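Local coordinates for chemotaxis signal transduction protein (Thermoanaerobacter tengcongensis, PDB 2QDL) that probably acts as a scaffolding adaptor that couples chemoreceptors to the histidine kinase CheA in bacterial chemotaxis signalling, at residues K13-S18 with D98-V103; Y24-F29 with I139-L144; V35-I40 with K79-I84. All coordinates share one frame; numbering follows the deposited sequence.

Interaction 1 of 3, residues K13-S18 with D98-V103; sequences KIVVFS and DAVHEV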
loop_
_atom_site.group_PDB
_atom_site.type_symbol
_atom_site.label_atom_id
_atom_site.label_comp_id
_atom_site.label_asym_id
_atom_site.label_seq_id
_atom_site.Cartn_x
_atom_site.Cartn_y
_atom_site.Cartn_z
ATOM N N LYS A 13 7.693 7.388 -10.362
ATOM C CA LYS A 13 7.152 6.098 -10.829
ATOM C C LYS A 13 6.223 5.540 -9.752
ATOM O O LYS A 13 6.634 5.367 -8.597
ATOM C CB LYS A 13 8.252 5.091 -11.157
ATOM C CG LYS A 13 9.362 5.611 -12.053
ATOM C CD LYS A 13 9.191 5.241 -13.505
ATOM C CE LYS A 13 10.001 3.954 -13.828
ATOM N NZ LYS A 13 10.097 3.670 -15.312
ATOM N N ILE A 14 4.965 5.318 -10.127
ATOM C CA ILE A 14 3.981 4.728 -9.227
ATOM C C ILE A 14 3.730 3.259 -9.593
ATOM O O ILE A 14 3.477 2.929 -10.749
ATOM C CB ILE A 14 2.620 5.501 -9.242
ATOM C CG1 ILE A 14 2.812 6.992 -8.953
ATOM C CG2 ILE A 14 1.682 4.898 -8.249
ATOM C CD1 ILE A 14 3.593 7.284 -7.715
ATOM N N VAL A 15 3.840 2.387 -8.596
ATOM C CA VAL A 15 3.393 0.992 -8.694
ATOM C C VAL A 15 1.902 0.986 -8.433
ATOM O O VAL A 15 1.432 1.443 -7.363
ATOM C CB VAL A 15 4.116 0.109 -7.642
ATOM C CG1 VAL A 15 3.725 -1.343 -7.774
ATOM C CG2 VAL A 15 5.627 0.277 -7.789
ATOM N N VAL A 16 1.170 0.497 -9.436
ATOM C CA VAL A 16 -0.281 0.473 -9.432
ATOM C C VAL A 16 -0.733 -0.959 -9.172
ATOM O O VAL A 16 -0.260 -1.918 -9.805
ATOM C CB VAL A 16 -0.889 1.038 -10.763
ATOM C CG1 VAL A 16 -2.428 1.013 -10.736
ATOM C CG2 VAL A 16 -0.424 2.460 -11.009
ATOM N N PHE A 17 -1.627 -1.094 -8.205
ATOM C CA PHE A 17 -2.158 -2.357 -7.808
ATOM C C PHE A 17 -3.655 -2.207 -7.640
ATOM O O PHE A 17 -4.179 -1.105 -7.496
ATOM C CB PHE A 17 -1.486 -2.867 -6.511
ATOM C CG PHE A 17 -1.415 -1.840 -5.374
ATOM C CD1 PHE A 17 -2.413 -1.783 -4.403
ATOM C CD2 PHE A 17 -0.352 -0.952 -5.286
ATOM C CE1 PHE A 17 -2.325 -0.854 -3.331
ATOM C CE2 PHE A 17 -0.255 -0.027 -4.240
ATOM C CZ PHE A 17 -1.231 0.023 -3.264
ATOM N N SER A 18 -4.380 -3.317 -7.662
ATOM C CA SER A 18 -5.808 -3.175 -7.561
ATOM C C SER A 18 -6.301 -3.780 -6.255
ATOM O O SER A 18 -5.665 -4.660 -5.699
ATOM C CB SER A 18 -6.501 -3.766 -8.789
ATOM O OG SER A 18 -6.177 -5.121 -8.938
ATOM N N ASP A 98 -4.405 -7.285 -4.672
ATOM C CA ASP A 98 -4.901 -8.279 -5.629
ATOM C C ASP A 98 -3.944 -8.507 -6.789
ATOM O O ASP A 98 -3.917 -9.579 -7.349
ATOM C CB ASP A 98 -6.301 -7.904 -6.188
ATOM C CG ASP A 98 -7.370 -7.916 -5.124
ATOM O OD1 ASP A 98 -7.180 -8.604 -4.105
ATOM O OD2 ASP A 98 -8.409 -7.259 -5.317
ATOM N N ALA A 99 -3.186 -7.492 -7.166
ATOM C CA ALA A 99 -2.234 -7.627 -8.276
ATOM C C ALA A 99 -1.458 -6.349 -8.409
ATOM O O ALA A 99 -1.971 -5.287 -8.130
ATOM C CB ALA A 99 -2.983 -7.928 -9.613
ATOM N N VAL A 100 -0.207 -6.477 -8.810
ATOM C CA VAL A 100 0.602 -5.374 -9.289
ATOM C C VAL A 100 0.409 -5.345 -10.807
ATOM O O VAL A 100 0.912 -6.215 -11.531
ATOM C CB VAL A 100 2.084 -5.550 -8.873
ATOM C CG1 VAL A 100 2.978 -4.466 -9.503
ATOM C CG2 VAL A 100 2.209 -5.541 -7.343
ATOM N N HIS A 101 -0.379 -4.378 -11.270
ATOM C CA HIS A 101 -0.706 -4.251 -12.695
ATOM C C HIS A 101 0.421 -3.577 -13.513
ATOM O O HIS A 101 0.925 -4.151 -14.482
ATOM C CB HIS A 101 -2.035 -3.514 -12.858
ATOM C CG HIS A 101 -3.201 -4.271 -12.295
ATOM N ND1 HIS A 101 -3.682 -5.433 -12.864
ATOM C CD2 HIS A 101 -3.958 -4.048 -11.196
ATOM C CE1 HIS A 101 -4.707 -5.874 -12.156
ATOM N NE2 HIS A 101 -4.873 -5.072 -11.118
ATOM N N GLU A 102 0.811 -2.370 -13.113
ATOM C CA GLU A 102 1.775 -1.599 -13.880
ATOM C C GLU A 102 2.638 -0.712 -13.013
ATOM O O GLU A 102 2.424 -0.605 -11.801
ATOM C CB GLU A 102 1.072 -0.781 -14.978
ATOM C CG GLU A 102 0.149 0.301 -14.516
ATOM C CD GLU A 102 -0.730 0.849 -15.651
ATOM O OE1 GLU A 102 -0.294 0.874 -16.818
ATOM O OE2 GLU A 102 -1.868 1.261 -15.362
ATOM N N VAL A 103 3.641 -0.131 -13.655
ATOM C CA VAL A 103 4.524 0.851 -13.088
ATOM C C VAL A 103 4.462 2.046 -14.041
ATOM O O VAL A 103 4.929 1.977 -15.179
ATOM C CB VAL A 103 5.995 0.354 -12.950
ATOM C CG1 VAL A 103 6.874 1.454 -12.380
ATOM C CG2 VAL A 103 6.073 -0.885 -12.059
HETATM O O HOH W 1 7.487 2.354 -16.143
HETATM O O HOH W 2 -8.726 -6.368 -7.974
#

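Interaction 2 of 3, residues Y24-F29 with I139-L144; sequences YGLDIF and IKLHFL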
loop_
_atom_site.group_PDB
_atom_site.type_symbol
_atom_site.label_atom_id
_atom_site.label_comp_id
_atom_site.label_asym_id
_atom_site.label_seq_id
_atom_site.Cartn_x
_atom_site.Cartn_y
_atom_site.Cartn_z
ATOM N N TYR A 24 -5.013 1.606 -6.818
ATOM C CA TYR A 24 -4.272 2.297 -5.780
ATOM C C TYR A 24 -2.823 2.332 -6.203
ATOM O O TYR A 24 -2.392 1.487 -7.004
ATOM C CB TYR A 24 -4.472 1.588 -4.416
ATOM C CG TYR A 24 -5.899 1.757 -3.942
ATOM C CD1 TYR A 24 -6.903 0.897 -4.373
ATOM C CD2 TYR A 24 -6.251 2.823 -3.126
ATOM C CE1 TYR A 24 -8.217 1.074 -3.976
ATOM C CE2 TYR A 24 -7.568 2.999 -2.707
ATOM C CZ TYR A 24 -8.535 2.130 -3.148
ATOM O OH TYR A 24 -9.819 2.328 -2.763
ATOM N N GLY A 25 -2.068 3.291 -5.677
ATOM C CA GLY A 25 -0.640 3.315 -5.962
ATOM C C GLY A 25 0.301 3.688 -4.833
ATOM O O GLY A 25 -0.089 4.328 -3.850
ATOM N N LEU A 26 1.558 3.291 -5.008
ATOM C CA LEU A 26 2.650 3.716 -4.145
ATOM C C LEU A 26 3.832 4.107 -5.019
ATOM O O LEU A 26 4.048 3.507 -6.085
ATOM C CB LEU A 26 3.082 2.592 -3.200
ATOM C CG LEU A 26 2.157 2.280 -2.032
ATOM C CD1 LEU A 26 2.494 0.908 -1.378
ATOM C CD2 LEU A 26 2.188 3.437 -0.996
ATOM N N ASP A 27 4.590 5.097 -4.572
ATOM C CA ASP A 27 5.864 5.412 -5.196
ATOM C C ASP A 27 6.729 4.164 -5.071
ATOM O O ASP A 27 6.795 3.557 -4.014
ATOM C CB ASP A 27 6.532 6.620 -4.517
ATOM C CG ASP A 27 7.681 7.208 -5.344
ATOM O OD1 ASP A 27 8.623 6.480 -5.726
ATOM O OD2 ASP A 27 7.625 8.412 -5.645
ATOM N N ILE A 28 7.361 3.774 -6.174
ATOM C CA ILE A 28 8.336 2.670 -6.189
ATOM C C ILE A 28 9.388 2.806 -5.064
ATOM O O ILE A 28 9.871 1.809 -4.555
ATOM C CB ILE A 28 9.004 2.510 -7.605
ATOM C CG1 ILE A 28 9.928 1.293 -7.672
ATOM C CG2 ILE A 28 9.836 3.746 -7.975
ATOM C CD1 ILE A 28 9.275 -0.043 -7.384
ATOM N N PHE A 29 9.720 4.038 -4.679
ATOM C CA PHE A 29 10.641 4.308 -3.593
ATOM C C PHE A 29 10.147 3.690 -2.283
ATOM O O PHE A 29 10.955 3.274 -1.456
ATOM C CB PHE A 29 10.792 5.824 -3.411
ATOM C CG PHE A 29 11.841 6.212 -2.387
ATOM C CD1 PHE A 29 13.193 6.153 -2.700
ATOM C CD2 PHE A 29 11.470 6.614 -1.107
ATOM C CE1 PHE A 29 14.167 6.495 -1.741
ATOM C CE2 PHE A 29 12.440 6.974 -0.155
ATOM C CZ PHE A 29 13.788 6.906 -0.481
ATOM N N ILE A 139 -1.663 5.865 -1.647
ATOM C CA ILE A 139 -1.888 5.536 -0.247
ATOM C C ILE A 139 -0.824 6.158 0.654
ATOM O O ILE A 139 0.358 6.188 0.303
ATOM C CB ILE A 139 -1.938 3.995 -0.050
ATOM C CG1 ILE A 139 -3.248 3.440 -0.648
ATOM C CG2 ILE A 139 -1.676 3.586 1.464
ATOM C CD1 ILE A 139 -3.233 1.919 -0.831
ATOM N N LYS A 140 -1.253 6.675 1.796
ATOM C CA LYS A 140 -0.345 7.166 2.822
ATOM C C LYS A 140 -0.146 6.036 3.796
ATOM O O LYS A 140 -1.114 5.496 4.347
ATOM C CB LYS A 140 -0.947 8.399 3.531
ATOM C CG LYS A 140 -0.178 8.904 4.734
ATOM C CD LYS A 140 -0.857 10.107 5.422
ATOM C CE LYS A 140 -0.694 11.395 4.597
ATOM N NZ LYS A 140 -1.367 12.633 5.200
ATOM N N LEU A 141 1.117 5.665 3.999
ATOM C CA LEU A 141 1.466 4.522 4.835
ATOM C C LEU A 141 1.475 4.810 6.327
ATOM O O LEU A 141 1.333 3.887 7.126
ATOM C CB LEU A 141 2.852 3.997 4.457
ATOM C CG LEU A 141 3.071 3.580 2.994
ATOM C CD1 LEU A 141 4.525 3.261 2.758
ATOM C CD2 LEU A 141 2.135 2.441 2.574
ATOM N N HIS A 142 1.685 6.070 6.708
ATOM C CA HIS A 142 1.911 6.456 8.100
ATOM C C HIS A 142 1.017 5.762 9.158
ATOM O O HIS A 142 1.530 5.139 10.093
ATOM C CB HIS A 142 1.791 7.983 8.232
ATOM C CG HIS A 142 2.349 8.524 9.509
ATOM N ND1 HIS A 142 2.535 9.870 9.729
ATOM C CD2 HIS A 142 2.791 7.896 10.627
ATOM C CE1 HIS A 142 3.050 10.046 10.934
ATOM N NE2 HIS A 142 3.208 8.864 11.499
ATOM N N PHE A 143 -0.302 5.890 9.012
ATOM C CA PHE A 143 -1.239 5.434 10.033
ATOM C C PHE A 143 -1.938 4.094 9.784
ATOM O O PHE A 143 -2.904 3.765 10.489
ATOM C CB PHE A 143 -2.302 6.508 10.270
ATOM C CG PHE A 143 -1.724 7.901 10.464
ATOM C CD1 PHE A 143 -0.909 8.189 11.560
ATOM C CD2 PHE A 143 -1.977 8.905 9.528
ATOM C CE1 PHE A 143 -0.367 9.474 11.735
ATOM C CE2 PHE A 143 -1.431 10.207 9.678
ATOM C CZ PHE A 143 -0.628 10.488 10.786
ATOM N N LEU A 144 -1.471 3.328 8.799
ATOM C CA LEU A 144 -2.127 2.070 8.451
ATOM C C LEU A 144 -2.327 1.129 9.649
ATOM O O LEU A 144 -3.361 0.464 9.748
ATOM C CB LEU A 144 -1.432 1.350 7.280
ATOM C CG LEU A 144 -1.599 2.009 5.900
ATOM C CD1 LEU A 144 -0.701 1.269 4.853
ATOM C CD2 LEU A 144 -3.080 2.030 5.481
#

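Interaction 3 of 3, residues V35-I40 with K79-I84; sequences VKDVSI and KDSRII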
loop_
_atom_site.group_PDB
_atom_site.type_symbol
_atom_site.label_atom_id
_atom_site.label_comp_id
_atom_site.label_asym_id
_atom_site.label_seq_id
_atom_site.Cartn_x
_atom_site.Cartn_y
_atom_site.Cartn_z
ATOM N N VAL A 35 6.271 -9.811 -2.373
ATOM C CA VAL A 35 6.283 -11.269 -2.164
ATOM C C VAL A 35 4.910 -11.851 -2.490
ATOM O O VAL A 35 3.933 -11.129 -2.522
ATOM C CB VAL A 35 6.746 -11.660 -0.703
ATOM C CG1 VAL A 35 8.148 -11.081 -0.382
ATOM C CG2 VAL A 35 5.791 -11.189 0.316
ATOM N N LYS A 36 4.822 -13.148 -2.733
ATOM C CA LYS A 36 3.491 -13.778 -2.876
ATOM C C LYS A 36 2.566 -13.777 -1.617
ATOM O O LYS A 36 3.047 -13.877 -0.464
ATOM C CB LYS A 36 3.624 -15.170 -3.455
ATOM C CG LYS A 36 4.153 -15.094 -4.877
ATOM C CD LYS A 36 4.306 -16.480 -5.460
ATOM C CE LYS A 36 4.873 -16.458 -6.853
ATOM N NZ LYS A 36 5.605 -17.750 -7.032
ATOM N N ASP A 37 1.246 -13.661 -1.867
ATOM C CA ASP A 37 0.210 -13.655 -0.825
ATOM C C ASP A 37 -0.032 -15.088 -0.341
ATOM O O ASP A 37 -1.082 -15.675 -0.613
ATOM C CB ASP A 37 -1.097 -13.035 -1.357
ATOM C CG ASP A 37 -2.245 -13.034 -0.321
ATOM O OD1 ASP A 37 -2.047 -13.518 0.802
ATOM O OD2 ASP A 37 -3.357 -12.533 -0.625
ATOM N N VAL A 38 0.949 -15.640 0.369
ATOM C CA VAL A 38 0.865 -17.000 0.909
ATOM C C VAL A 38 1.558 -17.134 2.285
ATOM O O VAL A 38 2.495 -16.373 2.631
ATOM C CB VAL A 38 1.386 -18.093 -0.103
ATOM C CG1 VAL A 38 1.485 -19.452 0.567
ATOM C CG2 VAL A 38 0.453 -18.211 -1.291
ATOM N N SER A 39 1.066 -18.113 3.052
ATOM C CA SER A 39 1.574 -18.416 4.400
ATOM C C SER A 39 1.572 -17.198 5.321
ATOM O O SER A 39 2.576 -16.855 5.950
ATOM C CB SER A 39 2.937 -19.109 4.329
ATOM O OG SER A 39 2.760 -20.526 4.241
ATOM N N ILE A 40 0.422 -16.540 5.372
ATOM C CA ILE A 40 0.159 -15.559 6.413
ATOM C C ILE A 40 -0.344 -16.359 7.614
ATOM O O ILE A 40 -1.261 -17.167 7.491
ATOM C CB ILE A 40 -0.838 -14.445 5.972
ATOM C CG1 ILE A 40 -0.301 -13.731 4.721
ATOM C CG2 ILE A 40 -1.029 -13.418 7.087
ATOM C CD1 ILE A 40 -1.261 -12.777 4.138
ATOM N N LYS A 79 -4.381 -15.889 -7.719
ATOM C CA LYS A 79 -2.966 -16.213 -7.750
ATOM C C LYS A 79 -2.084 -15.008 -8.007
ATOM O O LYS A 79 -0.897 -15.046 -7.698
ATOM C CB LYS A 79 -2.683 -17.288 -8.811
ATOM C CG LYS A 79 -2.397 -18.648 -8.193
ATOM C CD LYS A 79 -1.886 -19.678 -9.209
ATOM C CE LYS A 79 -3.030 -20.536 -9.794
ATOM N NZ LYS A 79 -2.524 -21.424 -10.921
ATOM N N ASP A 80 -2.650 -13.956 -8.602
ATOM C CA ASP A 80 -1.937 -12.706 -8.795
ATOM C C ASP A 80 -1.762 -11.892 -7.512
ATOM O O ASP A 80 -1.028 -10.877 -7.503
ATOM C CB ASP A 80 -2.617 -11.846 -9.871
ATOM C CG ASP A 80 -2.652 -12.535 -11.235
ATOM O OD1 ASP A 80 -1.619 -13.080 -11.659
ATOM O OD2 ASP A 80 -3.722 -12.544 -11.872
ATOM N N SER A 81 -2.449 -12.308 -6.440
ATOM C CA SER A 81 -2.328 -11.605 -5.166
ATOM C C SER A 81 -0.866 -11.586 -4.701
ATOM O O SER A 81 -0.122 -12.545 -4.914
ATOM C CB SER A 81 -3.243 -12.210 -4.085
ATOM O OG SER A 81 -4.589 -11.844 -4.318
ATOM N N ARG A 82 -0.480 -10.481 -4.073
ATOM C CA ARG A 82 0.870 -10.309 -3.547
ATOM C C ARG A 82 0.883 -9.599 -2.201
ATOM O O ARG A 82 -0.133 -9.061 -1.733
ATOM C CB ARG A 82 1.699 -9.462 -4.526
ATOM C CG ARG A 82 1.894 -10.081 -5.892
ATOM C CD ARG A 82 2.880 -11.234 -5.797
ATOM N NE ARG A 82 3.243 -11.731 -7.118
ATOM C CZ ARG A 82 2.595 -12.673 -7.791
ATOM N NH1 ARG A 82 1.503 -13.244 -7.290
ATOM N NH2 ARG A 82 3.037 -13.030 -8.990
ATOM N N ILE A 83 2.068 -9.583 -1.604
ATOM C CA ILE A 83 2.324 -8.799 -0.425
ATOM C C ILE A 83 3.442 -7.824 -0.720
ATOM O O ILE A 83 4.600 -8.216 -0.896
ATOM C CB ILE A 83 2.716 -9.665 0.826
ATOM C CG1 ILE A 83 1.595 -10.663 1.175
ATOM C CG2 ILE A 83 3.061 -8.727 1.993
ATOM C CD1 ILE A 83 2.021 -11.793 2.159
ATOM N N ILE A 84 3.073 -6.550 -0.746
ATOM C CA ILE A 84 4.037 -5.460 -0.944
ATOM C C ILE A 84 4.676 -5.127 0.385
ATOM O O ILE A 84 3.984 -4.739 1.347
ATOM C CB ILE A 84 3.370 -4.194 -1.505
ATOM C CG1 ILE A 84 2.618 -4.530 -2.816
ATOM C CG2 ILE A 84 4.390 -3.098 -1.699
ATOM C CD1 ILE A 84 1.879 -3.362 -3.410
HETATM O O HOH W 3 0.047 -15.288 -4.105
#

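Interaction 1 of 3, residues K13-S18 with D98-V103
Asp98 meets Ser18 first through the backbone: Asp98 N donates to Ser18 O at 3.1 Å. Its carboxylate reaches the same serine through a water that donates to Asp98 OD2 and accepts from Ser18 OG. Outside the two segments, Lys67 makes a salt bridge to Asp98 OD1 and Ala20 N donates to OD2. Ala99 O accepts from Ser18 N at 3.1 Å, the donor in the carbonyl plane. The same oxygen takes a CA-H...O contact from Phe17. Val100 pairs with Phe17 across a non-hydrogen-bonded site. Val100 CG1 stands anti to the backbone N (chi1 174°) and crosses Val15 at a slant, touching Val15 CG1 at 3.6 Å. His101 N donates to Val16 O at 2.9 Å. The His101 ring turns back along the strand, and its NE2 donates to Ser18 OG close to the ring plane; the 2.5 Å between them is shorter than usual, so the exact length is doubtful. Ala99 CB lies over one face of that ring, toward its rim. Glu102 O accepts a nearly straight bond from Val16 N (176° at the hydrogen), and Glu102 CG lies alongside Val16. Val103 pairs with Val15, and a water links Val103 O to Lys13 NZ. Two residues, His101 and Glu102, sit opposite the single Val16, a classic beta bulge in the antiparallel pairing of strands 12-19 and 91-106 of the CheW beta-barrel fold.

Interaction 2 of 3, residues Y24-F29 with I139-L144
Tyr24 and Ile139 cross at a slant, the end of the isoleucine lying against the root of the tyrosine. Ile139 CD1 touches Tyr24 CB at 3.8 Å and also reaches CG and CD2 of the ring, while CG1 meets CD2. Ile139 CG1 lies anti to its own carbonyl carbon (chi1 -72°), and the extended chi2 carries CD1 on to the tyrosine. The far end of Tyr24 is held elsewhere, its OH bonded to Glu22. Leu26 uses one methyl for two neighbours. Its CD2 packs against Leu141 CD2 at 3.7 Å, where the two leucines meet at an angle, and it also rests by Ile139 O at 3.6 Å. Between these two apolar contacts runs the one hydrogen bond that joins the segments: Ile139 N donates to Gly25 O at 3.1 Å, nearly along the C=O axis. It falls where strand 22-27 runs parallel to strand 134-139, at the end of the latter. Beyond it the chain enters a type I turn from Leu141 to Leu144. The contact is buried. Phe17 of strand 12-19 touches both Tyr24 and Ile139, Leu95 of strand 91-106 packs on Leu26 and Leu141, and Leu66 and Phe70 of helix 66-70 cover Ile139.

Interaction 3 of 3, residues V35-I40 with K79-I84
Val35 and Ile83 are joined by two backbone hydrogen bonds, one in each direction. Val35 N donates to Ile83 O at 2.7 Å, and Ile83 N donates to Val35 O at 2.6 Å. Both are nearly straight, with angles of 171° and 175° at the hydrogen. A water adds a looser link further on, donating to Ser81 O and accepting weakly from Asp37 N.

The apolar contacts gather round Ile83. With CG1 anti to the carbonyl carbon (chi1 -57°), Val35 CG2 falls between the backbone N and that carbon and presses on Ile83 CB at 3.5 Å, a tight approach. Ile83 CD1 lies over the backbone of Lys36 and Asp37. Ile40, further along the chain, reaches in, and the two isoleucines meet tip to tip, CD1 to CD1 at 4.0 Å. Ile54 of strand 50-56 touches both of them.

In the fold, this is the antiparallel pairing of strands 33-36 and 82-88 in the CheW-like domain. The chain leaves strand 33-36 in an inverse gamma turn about Asp37, closed by a weak bond from Val38 N to Lys36 O. The Asp37 side chain then leans on Ser81 CB.

Within 79-84, Arg82 NH1 donates to Lys79 O and to Ser81 O, both at 3.0 Å and both near the guanidinium plane. Lys79 O is met on a lone pair, whereas Ser81 O is approached from above its carbonyl plane. These two bonds fix the rotation of the group. Across the contact, Lys36 CG lies over one face of it. With an alanine here, the carbonyls of Lys79 and Ser81 would probably lose their shared donor, and the Lys36 chain the flat surface beside it. Arg82 NE bonds a glycerol, probably from the crystallisation liquor.

All three contacts reach one mixed sheet. Interactions 1 and 2 share a boundary, as strands 12-19 and 22-27 are neighbours: Val15 N lies 2.8 Å from Leu26 O, and Phe17 O 2.9 Å from Tyr24 N, both probable hydrogen bonds. Their centres are about 12 Å apart. Interaction 3 joins interaction 1 through the neighbouring strands 82-88 and 91-106. Phe17 CD2 packs on Ile84 CD1 at 3.8 Å, and Asp80 CB lies by Ala99 CB at 3.9 Å. Interactions 2 and 3 do not touch, with centres about 17 Å apart. Along the chain interactions 1 and 2 cross, and interaction 3 is nested inside the loops both close.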